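Local coordinates for protein HTH-type transcriptional regulator AscG (Escherichia coli, PDB 3BRQ) that represses transcription of the cryptic asc operon as a DNA-binding regulator of the LacI family, at residues 70-73 against 74-78; 112-115 against 116-119; 125-128 against 129-133; 190-193 against 194-197. All coordinates share one frame; numbering follows the deposited sequence.

Contact 1: 70-73 against 74-78; sequences IQYL and LDLRC
Leu76 CD1 sits over one face of the Tyr72 ring, 3.9 Å from its centroid, a CH-pi contact displaced toward the CE2-CZ side. Tyr72 OH is hydrogen-bonded to Thr21 OG1 of the second subunit, while Leu76 packs on Leu55 of that subunit. In a second apolar contact Cys78 SG touches Leu73 CB at 3.9 Å, and Leu73 itself packs inward on Val25, Leu55, Ala57 and Ile81 of the parallel sheet.

The backbone bonds record the end of helix 63-75. Leu74 N to Ile70 O and Asp75 N to Gln71 O are still regular i to i+4 bonds; beyond them comes a Schellman motif, in which Cys78 N binds Leu73 O at 3.1 Å, Arg77 N binds Leu74 O at 2.6 Å, and Arg77 takes the positive phi of the C-prime residue. Leu76 N makes two weak bonds, to Tyr72 O and Leu73 O.

The polar side-chain pair is Gln71 with Asp75: Gln71 NE2 donates a hydrogen bond to Asp75 OD1 at 2.9 Å. The oxygen lies in the amide plane of Gln71, but the nitrogen comes in from above the carboxylate plane. A bend at chi2 (59°) swings the Gln71 amide round toward the aspartate.

Contact 2: 112-115 against 116-119; sequences RKNS and SHSV
Ser115 O is gripped twice by one residue: Ser118 OG donates to it at 3.1 Å and Ser118 N at 3.2 Å. Both donors arrive from the same face of the carbonyl plane, the backbone N from well above it and the hydroxyl less steeply tilted. The hydrogen bond from Ser118 N is nonetheless fairly straight, 163° at the hydrogen. Ser118 OG is also held by the backbone N of Leu111, which ties the start of strand 118-119 back to the loop at that residue.

One residue earlier the chain makes a similar bond, from His117 N to Asn114 O at 3.0 Å, again with the donor above the carbonyl plane. Across the same turn the His117 ring packs against the Asn114 side chain. Asn114 CB lies over one face of the imidazole, 4.0 Å from its centroid and displaced toward ND1, in a CH-pi contact. The ring also stacks with Phe275. A weak hydrogen bond of 3.3 Å links His117 ND1 with Ser116 OG, whose placement between the backbone N and the carbonyl carbon (chi1 64°) turns it to that nitrogen.

On helix 90-98, outside this loop, Asp98 OD1 accepts a hydrogen bond from Asn114 ND2 and pairs as a salt bridge with Lys113 NZ. That lysine nitrogen also makes a weak bond to Asn114 OD1.

Asn114 is the centre of an inverse gamma turn, and the two successive i to i+3 bonds that follow are those of a short 3-10 turn, leading the loop directly into strand 118-119, outermost within this chain in the parallel sheet.

Contact 3: 125-128 against 129-133; sequences QTSF and NAVAE
Gln125 and Asn129 meet twice, one turn apart on helix 123-136: Asn129 N binds Gln125 O at 2.7 Å, and Gln125 NE2 donates back to Asn129 OD1 at 2.9 Å. The second is an i to i+4 side-chain hydrogen bond laid alongside the ordinary bond of an alpha-helix that follows strand 118-119 in the chain. The Gln125 amide holds its partner close to its own plane, whereas the nitrogen stands above the plane of the Asn129 amide; the two amides are turned 52° apart. The glutamine chain doubles back at CB-CG (chi2 62°), and NE2 thereby reaches the asparagine.

Phe128 and Ala132 form the next pair. Ala132 N binds Phe128 O, and the alanine methyl touches the ring obliquely, with CE2 and CB 4.1 Å apart. At the edge of the same ring, near its plane, lies the backbone N of Asn129.

Beyond this shell, helix 152-167 receives the Phe128 ring with Asp163, Ala164 and Gln167, while Val131 also leans on Ala164 and reaches Ile142 of strand 142-145. Thr126 OG1 is held by His123 O, and Ser127 OG by Arg157 O, a tie to helix 152-167. The buried Ala130 packs on Val251 of strand 249-252. Ser127 O takes Val131 N at 2.9 Å in an almost straight hydrogen bond, 177° at the hydrogen, and Val131 CG2 rests 3.4 Å from that same oxygen.

Contact 4: 190-193 against 194-197; sequences GVEM and LLER
Met193, present as selenomethionine, and Arg197 pair through their side-chain ends. Met193 CE lies over one face of the guanidinium, 3.5 Å from Arg197 NH2, and SE is close behind at 3.6 Å from the same nitrogen. The Met193 chain runs out straight and then turns at chi3 (63°), which lays its methyl over the flat group. Arg197 NH1 is hydrogen-bonded to the carbonyl oxygens of Lys175 and Ile177, which ties the guanidinium to the chain at those two residues.

Glu192 and Glu196 bring like charges together, with 3.4 Å between Glu192 OE2 and Glu196 OE2. Their carboxylates are turned 63° apart. Glu192 OE2 also forms a salt bridge with Arg222, which probably offsets some of the repulsion.

Four successive i to i+4 bonds run along helix 184-197: Leu194 N to Gly190 O, Leu195 N to Val191 O at 2.9 Å, Glu196 N to Glu192 O, and Arg197 N to Met193 O. In this periplasmic-binding-protein-like fold the helix packs on strands 142-145 and 177-178 of the mixed sheet and on helix 209-221.

Of the apolar side chains, Val191 and Leu194 are buried and Leu195 is partly exposed. Val191 CG1 meets Leu195 CD1 at 3.9 Å, the two side chains crossing at a slant, and Val191 CG2 comes within 4.5 Å of Leu194 CD1. Val191 presses on Ala215, Ala218 and Leu219 of helix 209-221. Leu194 packs on Ala143, Leu145 and Ala178, and Leu194 and Leu195 both touch Phe201.

In the fold
From the N terminus, the four contacts follow in series; none nests in or crosses another, and each closes only a turn or two of chain. Contact 1 ends helix 63-75 beside the parallel sheet, where the second subunit also packs. Contact 2, its centre about 21 Å from that of contact 1, turns the loop after strand 104-107 into strand 118-119 of that sheet. The chain then enters helix 123-136, and contact 3 joins it to the mixed sheet and helix 152-167. Contact 4, on helix 184-197, packs on strand 142-145, which contact 3 also touches. Contacts 1 and 4 lie on opposite sides of the chain's centre, about 47 Å apart between centres.

Contact 1: 70-73 against 74-78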
ATOM      1  N   ILE B  70      -4.458 -19.317 -11.954  1.00 19.62           N
ATOM      2  CA  ILE B  70      -3.757 -20.475 -11.439  1.00 20.35           C
ATOM      3  C   ILE B  70      -3.294 -21.346 -12.614  1.00 21.65           C
ATOM      4  O   ILE B  70      -2.114 -21.621 -12.741  1.00 21.22           O
ATOM      5  CB  ILE B  70      -4.630 -21.295 -10.392  1.00 21.09           C
ATOM      6  CG1 ILE B  70      -4.766 -20.500  -9.073  1.00 22.19           C
ATOM      7  CG2 ILE B  70      -4.020 -22.751 -10.156  1.00 21.85           C
ATOM      8  CD1 ILE B  70      -5.977 -20.915  -8.187  1.00 19.96           C
ATOM      9  N   GLN B  71      -4.224 -21.762 -13.476  1.00 21.94           N
ATOM     10  CA  GLN B  71      -3.883 -22.515 -14.697  1.00 22.55           C
ATOM     11  C   GLN B  71      -2.885 -21.843 -15.597  1.00 22.44           C
ATOM     12  O   GLN B  71      -2.034 -22.521 -16.173  1.00 22.10           O
ATOM     13  CB  GLN B  71      -5.121 -22.801 -15.532  1.00 22.47           C
ATOM     14  CG  GLN B  71      -4.858 -23.871 -16.584  1.00 26.73           C
ATOM     15  CD  GLN B  71      -4.407 -25.201 -15.964  1.00 30.48           C
ATOM     16  OE1 GLN B  71      -5.096 -25.752 -15.100  1.00 31.05           O
ATOM     17  NE2 GLN B  71      -3.255 -25.725 -16.416  1.00 29.88           N
ATOM     18  N   TYR B  72      -3.039 -20.537 -15.790  1.00 22.98           N
ATOM     19  CA  TYR B  72      -2.076 -19.763 -16.544  1.00 23.69           C
ATOM     20  C   TYR B  72      -0.687 -20.010 -15.994  1.00 23.55           C
ATOM     21  O   TYR B  72       0.218 -20.338 -16.747  1.00 25.88           O
ATOM     22  CB  TYR B  72      -2.423 -18.277 -16.511  1.00 24.65           C
ATOM     23  CG  TYR B  72      -1.456 -17.368 -17.254  1.00 29.67           C
ATOM     24  CD1 TYR B  72      -1.224 -17.526 -18.632  1.00 34.19           C
ATOM     25  CD2 TYR B  72      -0.766 -16.365 -16.588  1.00 31.44           C
ATOM     26  CE1 TYR B  72      -0.329 -16.689 -19.322  1.00 35.78           C
ATOM     27  CE2 TYR B  72       0.139 -15.515 -17.285  1.00 36.30           C
ATOM     28  CZ  TYR B  72       0.342 -15.693 -18.652  1.00 36.10           C
ATOM     29  OH  TYR B  72       1.245 -14.873 -19.350  1.00 35.87           O
ATOM     30  N   LEU B  73      -0.496 -19.841 -14.696  1.00 22.06           N
ATOM     31  CA  LEU B  73       0.847 -20.000 -14.121  1.00 22.79           C
ATOM     32  C   LEU B  73       1.429 -21.385 -14.256  1.00 22.66           C
ATOM     33  O   LEU B  73       2.614 -21.529 -14.521  1.00 22.53           O
ATOM     34  CB  LEU B  73       0.924 -19.542 -12.656  1.00 23.22           C
ATOM     35  CG  LEU B  73       0.856 -18.047 -12.343  1.00 21.66           C
ATOM     36  CD1 LEU B  73       0.915 -17.864 -10.842  1.00 19.34           C
ATOM     37  CD2 LEU B  73       1.991 -17.224 -13.035  1.00 25.51           C
ATOM     38  N   LEU B  74       0.598 -22.393 -14.094  1.00 22.51           N
ATOM     39  CA  LEU B  74       1.028 -23.759 -14.357  1.00 23.59           C
ATOM     40  C   LEU B  74       1.492 -24.002 -15.811  1.00 23.94           C
ATOM     41  O   LEU B  74       2.511 -24.690 -16.056  1.00 23.88           O
ATOM     42  CB  LEU B  74      -0.109 -24.707 -14.001  1.00 23.25           C
ATOM     43  CG  LEU B  74      -0.380 -24.600 -12.519  1.00 24.19           C
ATOM     44  CD1 LEU B  74      -1.478 -25.619 -12.147  1.00 25.48           C
ATOM     45  CD2 LEU B  74       0.952 -24.847 -11.713  1.00 27.96           C
ATOM     46  N   ASP B  75       0.784 -23.374 -16.761  1.00 23.57           N
ATOM     47  CA  ASP B  75       1.083 -23.516 -18.166  1.00 23.82           C
ATOM     48  C   ASP B  75       2.338 -22.687 -18.461  1.00 24.98           C
ATOM     49  O   ASP B  75       2.901 -22.776 -19.561  1.00 26.29           O
ATOM     50  CB  ASP B  75      -0.072 -22.966 -18.986  1.00 23.08           C
ATOM     51  CG  ASP B  75      -1.313 -23.833 -18.903  1.00 25.74           C
ATOM     52  OD1 ASP B  75      -1.220 -24.934 -18.366  1.00 21.86           O
ATOM     53  OD2 ASP B  75      -2.375 -23.422 -19.379  1.00 30.06           O
ATOM     54  N   LEU B  76       2.755 -21.855 -17.519  1.00 24.28           N
ATOM     55  CA  LEU B  76       4.071 -21.220 -17.667  1.00 25.90           C
ATOM     56  C   LEU B  76       5.118 -22.088 -16.958  1.00 27.14           C
ATOM     57  O   LEU B  76       6.287 -21.725 -16.898  1.00 28.10           O
ATOM     58  CB  LEU B  76       4.055 -19.799 -17.128  1.00 25.83           C
ATOM     59  CG  LEU B  76       3.053 -18.877 -17.829  1.00 25.89           C
ATOM     60  CD1 LEU B  76       3.082 -17.514 -17.143  1.00 29.12           C
ATOM     61  CD2 LEU B  76       3.372 -18.779 -19.318  1.00 28.41           C
ATOM     62  N   ARG B  77       4.692 -23.253 -16.478  1.00 27.40           N
ATOM     63  CA  ARG B  77       5.564 -24.161 -15.726  1.00 29.46           C
ATOM     64  C   ARG B  77       6.093 -23.574 -14.417  1.00 28.69           C
ATOM     65  O   ARG B  77       7.245 -23.804 -14.056  1.00 28.84           O
ATOM     66  CB  ARG B  77       6.751 -24.697 -16.562  1.00 31.41           C
ATOM     67  CG  ARG B  77       7.039 -26.190 -16.308  1.00 34.99           C
ATOM     68  CD  ARG B  77       8.456 -26.628 -16.742  1.00 41.08           C
ATOM     69  NE  ARG B  77       8.771 -26.280 -18.123  1.00 43.01           N
ATOM     70  CZ  ARG B  77       9.456 -27.064 -18.969  1.00 46.46           C
ATOM     71  NH1 ARG B  77       9.878 -28.277 -18.589  1.00 46.95           N
ATOM     72  NH2 ARG B  77       9.710 -26.640 -20.208  1.00 42.41           N
ATOM     73  N   CYS B  78       5.253 -22.842 -13.692  1.00 27.87           N
ATOM     74  CA  CYS B  78       5.470 -22.703 -12.249  1.00 27.88           C
ATOM     75  C   CYS B  78       5.434 -24.062 -11.561  1.00 27.53           C
ATOM     76  O   CYS B  78       4.560 -24.888 -11.823  1.00 26.99           O
ATOM     77  CB  CYS B  78       4.447 -21.772 -11.601  1.00 27.77           C
ATOM     78  SG  CYS B  78       4.702 -20.090 -12.131  1.00 32.47           S
TER

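Contact 2: 112-115 against 116-119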
ATOM      1  N   ARG B 112     -11.213 -27.272   3.841  1.00 39.56           N
ATOM      2  CA  ARG B 112     -12.001 -28.321   4.481  1.00 41.35           C
ATOM      3  C   ARG B 112     -11.300 -29.668   4.330  1.00 41.42           C
ATOM      4  O   ARG B 112     -10.956 -30.315   5.323  1.00 42.16           O
ATOM      5  CB  ARG B 112     -13.417 -28.361   3.875  1.00 42.15           C
ATOM      6  CG  ARG B 112     -14.400 -29.329   4.576  1.00 45.52           C
ATOM      7  CD  ARG B 112     -15.788 -29.427   3.881  1.00 50.88           C
ATOM      8  NE  ARG B 112     -16.213 -28.193   3.204  1.00 52.33           N
ATOM      9  CZ  ARG B 112     -16.546 -27.050   3.807  1.00 55.95           C
ATOM     10  NH1 ARG B 112     -16.508 -26.941   5.134  1.00 58.49           N
ATOM     11  NH2 ARG B 112     -16.897 -25.992   3.073  1.00 56.30           N
ATOM     12  N   LYS B 113     -11.098 -30.085   3.085  1.00 41.47           N
ATOM     13  CA  LYS B 113     -10.354 -31.302   2.773  1.00 40.92           C
ATOM     14  C   LYS B 113      -8.823 -31.108   2.938  1.00 40.07           C
ATOM     15  O   LYS B 113      -8.237 -31.676   3.851  1.00 39.81           O
ATOM     16  CB  LYS B 113     -10.749 -31.818   1.392  1.00 40.97           C
ATOM     17  CG  LYS B 113     -10.094 -33.101   0.967  1.00 42.46           C
ATOM     18  CD  LYS B 113     -10.484 -33.414  -0.484  1.00 45.30           C
ATOM     19  CE  LYS B 113      -9.600 -34.503  -1.077  1.00 45.81           C
ATOM     20  NZ  LYS B 113      -8.150 -34.239  -0.754  1.00 45.50           N
ATOM     21  N   ASN B 114      -8.191 -30.279   2.107  1.00 38.93           N
ATOM     22  CA  ASN B 114      -6.725 -30.129   2.143  1.00 36.86           C
ATOM     23  C   ASN B 114      -6.226 -29.065   3.114  1.00 36.00           C
ATOM     24  O   ASN B 114      -5.557 -28.089   2.718  1.00 35.89           O
ATOM     25  CB  ASN B 114      -6.167 -29.876   0.745  1.00 36.65           C
ATOM     26  CG  ASN B 114      -6.585 -30.934  -0.259  1.00 37.08           C
ATOM     27  OD1 ASN B 114      -5.999 -32.014  -0.323  1.00 37.61           O
ATOM     28  ND2 ASN B 114      -7.583 -30.611  -1.080  1.00 37.48           N
ATOM     29  N   SER B 115      -6.520 -29.269   4.397  1.00 34.68           N
ATOM     30  CA  SER B 115      -6.268 -28.258   5.440  1.00 33.36           C
ATOM     31  C   SER B 115      -4.793 -27.958   5.659  1.00 31.88           C
ATOM     32  O   SER B 115      -4.447 -26.833   6.033  1.00 31.27           O
ATOM     33  CB  SER B 115      -6.934 -28.664   6.750  1.00 34.62           C
ATOM     34  OG  SER B 115      -6.588 -30.010   7.046  1.00 36.90           O
ATOM     35  N   SER B 116      -3.925 -28.939   5.390  1.00 29.77           N
ATOM     36  CA  SER B 116      -2.468 -28.740   5.470  1.00 29.08           C
ATOM     37  C   SER B 116      -1.900 -27.818   4.371  1.00 27.99           C
ATOM     38  O   SER B 116      -0.778 -27.318   4.478  1.00 27.29           O
ATOM     39  CB  SER B 116      -1.746 -30.099   5.452  1.00 28.77           C
ATOM     40  OG  SER B 116      -1.979 -30.765   4.203  1.00 30.92           O
ATOM     41  N   HIS B 117      -2.709 -27.566   3.345  1.00 27.82           N
ATOM     42  CA  HIS B 117      -2.375 -26.629   2.260  1.00 27.44           C
ATOM     43  C   HIS B 117      -2.811 -25.191   2.572  1.00 27.47           C
ATOM     44  O   HIS B 117      -2.647 -24.331   1.717  1.00 26.65           O
ATOM     45  CB  HIS B 117      -3.033 -27.061   0.930  1.00 27.89           C
ATOM     46  CG  HIS B 117      -2.564 -28.392   0.398  1.00 28.55           C
ATOM     47  ND1 HIS B 117      -2.505 -29.544   1.169  1.00 29.39           N
ATOM     48  CD2 HIS B 117      -2.143 -28.750  -0.839  1.00 25.99           C
ATOM     49  CE1 HIS B 117      -2.053 -30.545   0.429  1.00 27.12           C
ATOM     50  NE2 HIS B 117      -1.853 -30.096  -0.798  1.00 29.50           N
ATOM     51  N   SER B 118      -3.345 -24.907   3.762  1.00 27.07           N
ATOM     52  CA  SER B 118      -3.643 -23.494   4.103  1.00 27.33           C
ATOM     53  C   SER B 118      -2.823 -22.823   5.177  1.00 26.78           C
ATOM     54  O   SER B 118      -2.374 -23.455   6.154  1.00 25.13           O
ATOM     55  CB  SER B 118      -5.112 -23.198   4.324  1.00 28.24           C
ATOM     56  OG  SER B 118      -5.746 -24.210   5.038  1.00 33.81           O
ATOM     57  N   VAL B 119      -2.542 -21.549   4.929  1.00 24.61           N
ATOM     58  CA  VAL B 119      -1.987 -20.705   5.954  1.00 25.04           C
ATOM     59  C   VAL B 119      -3.036 -19.614   6.211  1.00 26.45           C
ATOM     60  O   VAL B 119      -3.335 -18.783   5.336  1.00 26.54           O
ATOM     61  CB  VAL B 119      -0.581 -20.159   5.578  1.00 24.28           C
ATOM     62  CG1 VAL B 119      -0.101 -19.187   6.616  1.00 23.19           C
ATOM     63  CG2 VAL B 119       0.426 -21.312   5.502  1.00 24.73           C
TER

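Contact 3: 125-128 against 129-133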
ATOM      1  N   GLN B 125     -11.858 -14.513  15.165  1.00 18.67           N
ATOM      2  CA  GLN B 125     -11.377 -14.492  16.552  1.00 19.30           C
ATOM      3  C   GLN B 125     -10.699 -13.188  16.924  1.00 20.11           C
ATOM      4  O   GLN B 125     -10.970 -12.642  18.015  1.00 21.03           O
ATOM      5  CB  GLN B 125     -10.404 -15.644  16.835  1.00 20.49           C
ATOM      6  CG  GLN B 125     -10.112 -15.862  18.360  1.00 21.73           C
ATOM      7  CD  GLN B 125     -11.358 -16.225  19.172  1.00 25.74           C
ATOM      8  OE1 GLN B 125     -12.112 -17.120  18.789  1.00 28.62           O
ATOM      9  NE2 GLN B 125     -11.588 -15.517  20.290  1.00 24.18           N
ATOM     10  N   THR B 126      -9.866 -12.658  16.009  1.00 19.36           N
ATOM     11  CA  THR B 126      -9.185 -11.379  16.305  1.00 20.79           C
ATOM     12  C   THR B 126     -10.191 -10.303  16.527  1.00 19.52           C
ATOM     13  O   THR B 126      -9.987  -9.433  17.369  1.00 19.72           O
ATOM     14  CB  THR B 126      -8.268 -10.930  15.181  1.00 18.96           C
ATOM     15  OG1 THR B 126      -9.070 -10.665  14.021  1.00 27.53           O
ATOM     16  CG2 THR B 126      -7.319 -12.033  14.827  1.00 22.62           C
ATOM     17  N   SER B 127     -11.292 -10.320  15.755  1.00 19.64           N
ATOM     18  CA  SER B 127     -12.273  -9.259  15.929  1.00 18.88           C
ATOM     19  C   SER B 127     -12.996  -9.472  17.251  1.00 20.21           C
ATOM     20  O   SER B 127     -13.185  -8.524  18.032  1.00 22.29           O
ATOM     21  CB  SER B 127     -13.254  -9.261  14.757  1.00 16.53           C
ATOM     22  OG  SER B 127     -14.163  -8.196  14.880  1.00 18.09           O
ATOM     23  N   PHE B 128     -13.433 -10.706  17.469  1.00 21.05           N
ATOM     24  CA  PHE B 128     -14.074 -11.075  18.743  1.00 21.21           C
ATOM     25  C   PHE B 128     -13.205 -10.576  19.883  1.00 22.22           C
ATOM     26  O   PHE B 128     -13.714  -9.907  20.761  1.00 22.12           O
ATOM     27  CB  PHE B 128     -14.221 -12.577  18.853  1.00 20.83           C
ATOM     28  CG  PHE B 128     -14.974 -13.030  20.102  1.00 19.86           C
ATOM     29  CD1 PHE B 128     -16.268 -13.478  20.008  1.00 21.84           C
ATOM     30  CD2 PHE B 128     -14.352 -13.024  21.353  1.00 21.36           C
ATOM     31  CE1 PHE B 128     -16.955 -13.934  21.169  1.00 20.71           C
ATOM     32  CE2 PHE B 128     -15.009 -13.454  22.514  1.00 23.46           C
ATOM     33  CZ  PHE B 128     -16.315 -13.898  22.417  1.00 24.28           C
ATOM     34  N   ASN B 129     -11.880 -10.810  19.799  1.00 23.87           N
ATOM     35  CA  ASN B 129     -10.953 -10.401  20.879  1.00 23.89           C
ATOM     36  C   ASN B 129     -10.866  -8.915  21.104  1.00 24.65           C
ATOM     37  O   ASN B 129     -10.829  -8.489  22.240  1.00 24.46           O
ATOM     38  CB  ASN B 129      -9.532 -10.911  20.640  1.00 24.20           C
ATOM     39  CG  ASN B 129      -9.407 -12.371  20.784  1.00 24.69           C
ATOM     40  OD1 ASN B 129     -10.303 -13.080  21.274  1.00 23.60           O
ATOM     41  ND2 ASN B 129      -8.291 -12.860  20.328  1.00 24.66           N
ATOM     42  N   ALA B 130     -10.838  -8.125  20.028  1.00 24.15           N
ATOM     43  CA  ALA B 130     -10.793  -6.647  20.142  1.00 25.24           C
ATOM     44  C   ALA B 130     -12.107  -6.089  20.732  1.00 25.37           C
ATOM     45  O   ALA B 130     -12.106  -5.318  21.683  1.00 25.54           O
ATOM     46  CB  ALA B 130     -10.452  -6.018  18.758  1.00 24.13           C
ATOM     47  N   VAL B 131     -13.238  -6.571  20.235  1.00 25.05           N
ATOM     48  CA  VAL B 131     -14.530  -6.192  20.768  1.00 25.07           C
ATOM     49  C   VAL B 131     -14.690  -6.614  22.255  1.00 25.80           C
ATOM     50  O   VAL B 131     -15.184  -5.815  23.073  1.00 26.30           O
ATOM     51  CB  VAL B 131     -15.710  -6.715  19.881  1.00 25.35           C
ATOM     52  CG1 VAL B 131     -17.117  -6.377  20.495  1.00 24.37           C
ATOM     53  CG2 VAL B 131     -15.586  -6.179  18.437  1.00 23.75           C
ATOM     54  N   ALA B 132     -14.272  -7.828  22.598  1.00 26.19           N
ATOM     55  CA  ALA B 132     -14.391  -8.346  23.983  1.00 27.48           C
ATOM     56  C   ALA B 132     -13.575  -7.487  24.940  1.00 27.62           C
ATOM     57  O   ALA B 132     -13.981  -7.259  26.080  1.00 28.79           O
ATOM     58  CB  ALA B 132     -13.959  -9.809  24.077  1.00 26.91           C
ATOM     59  N   GLU B 133     -12.459  -6.981  24.448  1.00 28.24           N
ATOM     60  CA  GLU B 133     -11.616  -6.079  25.207  1.00 29.17           C
ATOM     61  C   GLU B 133     -12.318  -4.760  25.486  1.00 29.96           C
ATOM     62  O   GLU B 133     -12.208  -4.209  26.600  1.00 29.62           O
ATOM     63  CB  GLU B 133     -10.318  -5.834  24.464  1.00 29.53           C
ATOM     64  CG  GLU B 133      -9.324  -4.962  25.260  1.00 33.14           C
ATOM     65  CD  GLU B 133      -7.880  -5.148  24.864  1.00 38.25           C
ATOM     66  OE1 GLU B 133      -7.059  -4.253  25.223  1.00 39.81           O
ATOM     67  OE2 GLU B 133      -7.545  -6.178  24.222  1.00 38.95           O
TER

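Contact 4: 190-193 against 194-197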
ATOM      1  N   GLY B 190     -19.201   6.922   7.041  1.00 19.33           N
ATOM      2  CA  GLY B 190     -19.810   5.866   7.894  1.00 20.51           C
ATOM      3  C   GLY B 190     -20.063   6.471   9.236  1.00 20.85           C
ATOM      4  O   GLY B 190     -21.159   6.350   9.769  1.00 17.92           O
ATOM      5  N   VAL B 191     -19.093   7.259   9.729  1.00 20.02           N
ATOM      6  CA  VAL B 191     -19.293   7.905  11.029  1.00 21.16           C
ATOM      7  C   VAL B 191     -20.357   8.992  10.999  1.00 21.23           C
ATOM      8  O   VAL B 191     -21.181   9.060  11.914  1.00 21.92           O
ATOM      9  CB  VAL B 191     -17.979   8.487  11.639  1.00 20.10           C
ATOM     10  CG1 VAL B 191     -18.246   9.807  12.244  1.00 22.99           C
ATOM     11  CG2 VAL B 191     -17.539   7.589  12.803  1.00 23.47           C
ATOM     12  N   GLU B 192     -20.359   9.820   9.945  1.00 21.28           N
ATOM     13  CA  GLU B 192     -21.374  10.871   9.818  1.00 22.43           C
ATOM     14  C   GLU B 192     -22.761  10.182   9.790  1.00 21.73           C
ATOM     15  O   GLU B 192     -23.705  10.661  10.406  1.00 21.83           O
ATOM     16  CB  GLU B 192     -21.133  11.719   8.577  1.00 23.71           C
ATOM     17  CG  GLU B 192     -22.036  12.967   8.464  1.00 30.66           C
ATOM     18  CD  GLU B 192     -22.042  13.814   9.769  1.00 38.57           C
ATOM     19  OE1 GLU B 192     -20.932  14.134  10.304  1.00 42.30           O
ATOM     20  OE2 GLU B 192     -23.154  14.118  10.280  1.00 40.64           O
HETATM   21  N   MSE B 193     -22.844   9.043   9.123  1.00 19.73           N
HETATM   22  CA  MSE B 193     -24.121   8.345   9.034  1.00 19.63           C
HETATM   23  C   MSE B 193     -24.549   7.867  10.429  1.00 18.56           C
HETATM   24  O   MSE B 193     -25.648   8.133  10.811  1.00 23.90           O
HETATM   25  CB  MSE B 193     -24.088   7.211   8.002  1.00 18.46           C
HETATM   26  CG  MSE B 193     -25.460   6.430   7.935  1.00 16.12           C
HETATM   27 SE   MSE B 193     -25.409   5.101   6.564  0.50 15.74          SE
HETATM   28  CE  MSE B 193     -24.009   3.987   7.271  1.00 19.51           C
ATOM     29  N   LEU B 194     -23.683   7.220  11.189  1.00 17.00           N
ATOM     30  CA  LEU B 194     -23.948   6.780  12.577  1.00 18.26           C
ATOM     31  C   LEU B 194     -24.357   7.906  13.529  1.00 18.58           C
ATOM     32  O   LEU B 194     -25.262   7.738  14.329  1.00 17.62           O
ATOM     33  CB  LEU B 194     -22.683   6.061  13.146  1.00 19.32           C
ATOM     34  CG  LEU B 194     -22.160   4.817  12.407  1.00 20.35           C
ATOM     35  CD1 LEU B 194     -20.725   4.425  12.835  1.00 17.87           C
ATOM     36  CD2 LEU B 194     -23.169   3.659  12.689  1.00 14.83           C
ATOM     37  N   LEU B 195     -23.683   9.056  13.450  1.00 17.86           N
ATOM     38  CA  LEU B 195     -24.056  10.235  14.241  1.00 17.96           C
ATOM     39  C   LEU B 195     -25.399  10.768  13.864  1.00 18.96           C
ATOM     40  O   LEU B 195     -26.128  11.201  14.753  1.00 20.18           O
ATOM     41  CB  LEU B 195     -23.029  11.408  14.043  1.00 18.21           C
ATOM     42  CG  LEU B 195     -21.570  11.022  14.412  1.00 19.47           C
ATOM     43  CD1 LEU B 195     -20.566  12.230  14.172  1.00 23.72           C
ATOM     44  CD2 LEU B 195     -21.557  10.685  15.868  1.00 20.96           C
ATOM     45  N   GLU B 196     -25.730  10.834  12.564  1.00 18.98           N
ATOM     46  CA  GLU B 196     -27.099  11.235  12.166  1.00 20.13           C
ATOM     47  C   GLU B 196     -28.161  10.200  12.643  1.00 19.67           C
ATOM     48  O   GLU B 196     -29.275  10.592  13.007  1.00 19.65           O
ATOM     49  CB  GLU B 196     -27.214  11.428  10.641  1.00 20.48           C
ATOM     50  CG  GLU B 196     -26.374  12.580  10.109  1.00 22.75           C
ATOM     51  CD  GLU B 196     -26.283  12.636   8.607  1.00 27.51           C
ATOM     52  OE1 GLU B 196     -26.776  11.708   7.936  1.00 25.40           O
ATOM     53  OE2 GLU B 196     -25.673  13.606   8.090  1.00 28.29           O
ATOM     54  N   ARG B 197     -27.825   8.906  12.636  1.00 19.60           N
ATOM     55  CA  ARG B 197     -28.780   7.828  13.118  1.00 19.47           C
ATOM     56  C   ARG B 197     -29.213   8.019  14.577  1.00 21.01           C
ATOM     57  O   ARG B 197     -30.298   7.571  14.967  1.00 22.37           O
ATOM     58  CB  ARG B 197     -28.237   6.412  12.918  1.00 18.58           C
ATOM     59  CG  ARG B 197     -28.283   5.897  11.494  1.00 13.76           C
ATOM     60  CD  ARG B 197     -27.686   4.502  11.489  1.00 15.40           C
ATOM     61  NE  ARG B 197     -27.595   3.960  10.123  1.00 15.41           N
ATOM     62  CZ  ARG B 197     -26.798   2.951   9.789  1.00 14.29           C
ATOM     63  NH1 ARG B 197     -26.005   2.418  10.687  1.00 20.26           N
ATOM     64  NH2 ARG B 197     -26.821   2.463   8.567  1.00 19.69           N
TER